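Local atomic coordinates of uncharacterized protein (PDB entry 5COZ), a protein that is of unknown function but is probably an exported lipoprotein related to the YycH family of regulatory proteins. Residues E81-A86 against D123-E128. Sequence-based numbering, arbitrary orientation. Where two conformers were deposited one is given.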
ATOM      1  N   GLU A  81      -3.795 -13.270 -19.521  1.00  8.82           N
ATOM      2  CA  GLU A  81      -5.042 -12.989 -20.227  1.00  8.95           C
ATOM      3  C   GLU A  81      -5.943 -12.078 -19.417  1.00 12.65           C
ATOM      4  O   GLU A  81      -6.585 -11.221 -20.014  1.00 11.95           O
ATOM      5  CB  GLU A  81      -5.789 -14.282 -20.576  1.00 10.49           C
ATOM      6  CG  GLU A  81      -5.042 -15.139 -21.581  1.00 10.92           C
ATOM      7  CD  GLU A  81      -5.987 -16.100 -22.272  1.00 11.71           C
ATOM      8  OE1 GLU A  81      -6.933 -15.632 -22.953  1.00 14.75           O
ATOM      9  OE2 GLU A  81      -5.786 -17.330 -22.118  1.00 13.25           O
ATOM     10  N   LYS A  82      -5.960 -12.244 -18.079  1.00 11.66           N
ATOM     11  CA  LYS A  82      -6.781 -11.364 -17.236  1.00 12.10           C
ATOM     12  C   LYS A  82      -6.238  -9.940 -17.307  1.00 14.16           C
ATOM     13  O   LYS A  82      -7.020  -9.001 -17.452  1.00 13.61           O
ATOM     14  CB  LYS A  82      -6.813 -11.859 -15.806  1.00 12.57           C
ATOM     15  CG  LYS A  82      -7.534 -13.190 -15.658  1.00 14.57           C
ATOM     16  CD  LYS A  82      -7.371 -13.687 -14.234  1.00 18.91           C
ATOM     17  CE  LYS A  82      -8.115 -14.967 -13.952  1.00 35.41           C
ATOM     18  NZ  LYS A  82      -7.421 -16.146 -14.528  1.00 48.90           N
ATOM     19  N   LEU A  83      -4.897  -9.776 -17.279  1.00 11.01           N
ATOM     20  CA  LEU A  83      -4.305  -8.442 -17.397  1.00 11.09           C
ATOM     21  C   LEU A  83      -4.543  -7.838 -18.771  1.00 13.36           C
ATOM     22  O   LEU A  83      -4.778  -6.629 -18.868  1.00 13.72           O
ATOM     23  CB  LEU A  83      -2.808  -8.486 -17.109  1.00 10.45           C
ATOM     24  CG  LEU A  83      -2.444  -8.874 -15.675  1.00 12.00           C
ATOM     25  CD1 LEU A  83      -0.962  -9.128 -15.561  1.00 11.79           C
ATOM     26  CD2 LEU A  83      -2.881  -7.790 -14.670  1.00 13.35           C
ATOM     27  N   ALA A  84      -4.469  -8.655 -19.849  1.00 10.22           N
ATOM     28  CA  ALA A  84      -4.718  -8.188 -21.207  1.00 10.98           C
ATOM     29  C   ALA A  84      -6.174  -7.720 -21.357  1.00 15.73           C
ATOM     30  O   ALA A  84      -6.397  -6.715 -22.029  1.00 16.67           O
ATOM     31  CB  ALA A  84      -4.409  -9.306 -22.217  1.00 11.45           C
ATOM     32  N   LYS A  85      -7.138  -8.412 -20.704  1.00 13.80           N
ATOM     33  CA  LYS A  85      -8.554  -7.991 -20.745  1.00 14.49           C
ATOM     34  C   LYS A  85      -8.692  -6.602 -20.091  1.00 19.33           C
ATOM     35  O   LYS A  85      -9.301  -5.686 -20.654  1.00 19.61           O
ATOM     36  CB  LYS A  85      -9.445  -9.024 -20.033  1.00 16.03           C
ATOM     37  CG  LYS A  85     -10.945  -8.702 -20.105  1.00 27.98           C
ATOM     38  CD  LYS A  85     -11.723  -9.435 -19.025  1.00 39.39           C
ATOM     39  CE  LYS A  85     -13.188  -9.051 -18.965  1.00 48.03           C
ATOM     40  NZ  LYS A  85     -13.396  -7.706 -18.366  1.00 51.71           N
ATOM     41  N   ALA A  86      -8.052  -6.437 -18.921  1.00 16.13           N
ATOM     42  CA  ALA A  86      -8.112  -5.180 -18.171  1.00 15.50           C
ATOM     43  C   ALA A  86      -7.618  -3.969 -18.982  1.00 17.65           C
ATOM     44  O   ALA A  86      -8.309  -2.945 -19.007  1.00 18.05           O
ATOM     45  CB  ALA A  86      -7.294  -5.319 -16.897  1.00 15.64           C
ATOM     46  N   ASP A 123       7.294 -12.441  -8.420  1.00 11.18           N
ATOM     47  CA  ASP A 123       6.577 -11.777  -7.337  1.00 11.38           C
ATOM     48  C   ASP A 123       5.998 -10.429  -7.730  1.00 14.67           C
ATOM     49  O   ASP A 123       5.754  -9.587  -6.857  1.00 14.49           O
ATOM     50  CB  ASP A 123       7.523 -11.586  -6.137  1.00 12.97           C
ATOM     51  CG  ASP A 123       8.704 -10.671  -6.425  1.00 17.01           C
ATOM     52  OD1 ASP A 123       8.969 -10.387  -7.619  1.00 17.21           O
ATOM     53  OD2 ASP A 123       9.389 -10.265  -5.464  1.00 22.96           O
ATOM     54  N   SER A 124       5.782 -10.219  -9.039  1.00 11.16           N
ATOM     55  CA  SER A 124       5.187  -8.972  -9.496  0.50 11.19           C
ATOM     56  C   SER A 124       4.615  -9.151 -10.880  1.00 12.32           C
ATOM     57  O   SER A 124       5.070  -9.997 -11.631  1.00 10.93           O
ATOM     58  CB  SER A 124       6.211  -7.835  -9.490  0.50 16.04           C
ATOM     59  OG  SER A 124       7.248  -8.044 -10.432  0.50 21.87           O
ATOM     60  N   ALA A 125       3.586  -8.371 -11.180  1.00 10.26           N
ATOM     61  CA  ALA A 125       2.982  -8.378 -12.496  1.00  9.50           C
ATOM     62  C   ALA A 125       2.575  -6.956 -12.788  1.00 12.31           C
ATOM     63  O   ALA A 125       2.044  -6.263 -11.905  1.00 13.13           O
ATOM     64  CB  ALA A 125       1.808  -9.341 -12.594  1.00 10.89           C
ATOM     65  N   LEU A 126       2.865  -6.493 -13.998  1.00  9.92           N
ATOM     66  CA  LEU A 126       2.520  -5.127 -14.367  1.00 10.12           C
ATOM     67  C   LEU A 126       1.925  -5.090 -15.760  1.00 12.14           C
ATOM     68  O   LEU A 126       2.581  -5.528 -16.709  1.00 13.04           O
ATOM     69  CB  LEU A 126       3.772  -4.225 -14.310  1.00 10.66           C
ATOM     70  CG  LEU A 126       3.599  -2.749 -14.776  1.00 14.31           C
ATOM     71  CD1 LEU A 126       2.660  -1.985 -13.834  1.00 14.85           C
ATOM     72  CD2 LEU A 126       4.938  -2.024 -14.856  1.00 16.42           C
ATOM     73  N   ALA A 127       0.721  -4.539 -15.895  1.00  8.94           N
ATOM     74  CA  ALA A 127       0.102  -4.287 -17.192  1.00  9.99           C
ATOM     75  C   ALA A 127      -0.068  -2.772 -17.332  1.00 11.29           C
ATOM     76  O   ALA A 127      -0.521  -2.118 -16.392  1.00 10.22           O
ATOM     77  CB  ALA A 127      -1.235  -5.000 -17.329  1.00 11.19           C
ATOM     78  N   GLU A 128       0.322  -2.201 -18.452  1.00  9.84           N
ATOM     79  CA  GLU A 128       0.156  -0.749 -18.594  1.00 10.50           C
ATOM     80  C   GLU A 128       0.031  -0.318 -20.028  1.00 14.58           C
ATOM     81  O   GLU A 128       0.586  -0.944 -20.924  1.00 13.18           O
ATOM     82  CB  GLU A 128       1.319   0.020 -17.931  1.00 11.66           C
ATOM     83  CG  GLU A 128       2.703  -0.285 -18.486  1.00 16.85           C
ATOM     84  CD  GLU A 128       3.884   0.273 -17.715  1.00 17.97           C
ATOM     85  OE1 GLU A 128       3.687   0.908 -16.655  1.00 20.45           O
ATOM     86  OE2 GLU A 128       5.023   0.086 -18.194  1.00 22.82           O
TER
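L83 meets A125 and A127 through a chi1 of -65°, which sets CG opposite the carbonyl carbon and beside the backbone N, and a chi2 of 170°, which sets CD1 anti to CA and carries it out to A125 CB while CD2 stays near A127 CB. The side chain leaves helix 73-87 toward strand 125-128 and works at two levels. Near the backbone, L83 CB rests on A127 CB at 3.8 Å. Farther out, the branch ends turn to different alanines: L83 CD1 lies 4.1 Å from A125 CB, and L83 CD2 lies 4.2 Å from A127 CB. A single branched residue thus spans two alanines that are two positions apart and point to the same face of the strand, while L126 between them turns to the other face and touches F255. The short methyls of A125 and A127 are consistent with the close approach of the helix: the CA atoms of L83 and A127 are 6.1 Å apart. Strand 125-128 is held between strands 116-120 and 252-258 in an antiparallel sheet, and these neighbours supply I118 and L256, which also touch L83. L79 and I87 of the same helix extend the packing to A125 and A127 respectively. Every touching atom is an aliphatic carbon and all three residues are buried, so the two segments probably hold together by van der Waals contact and the exclusion of water, with no direction imposed by polar bonds between them.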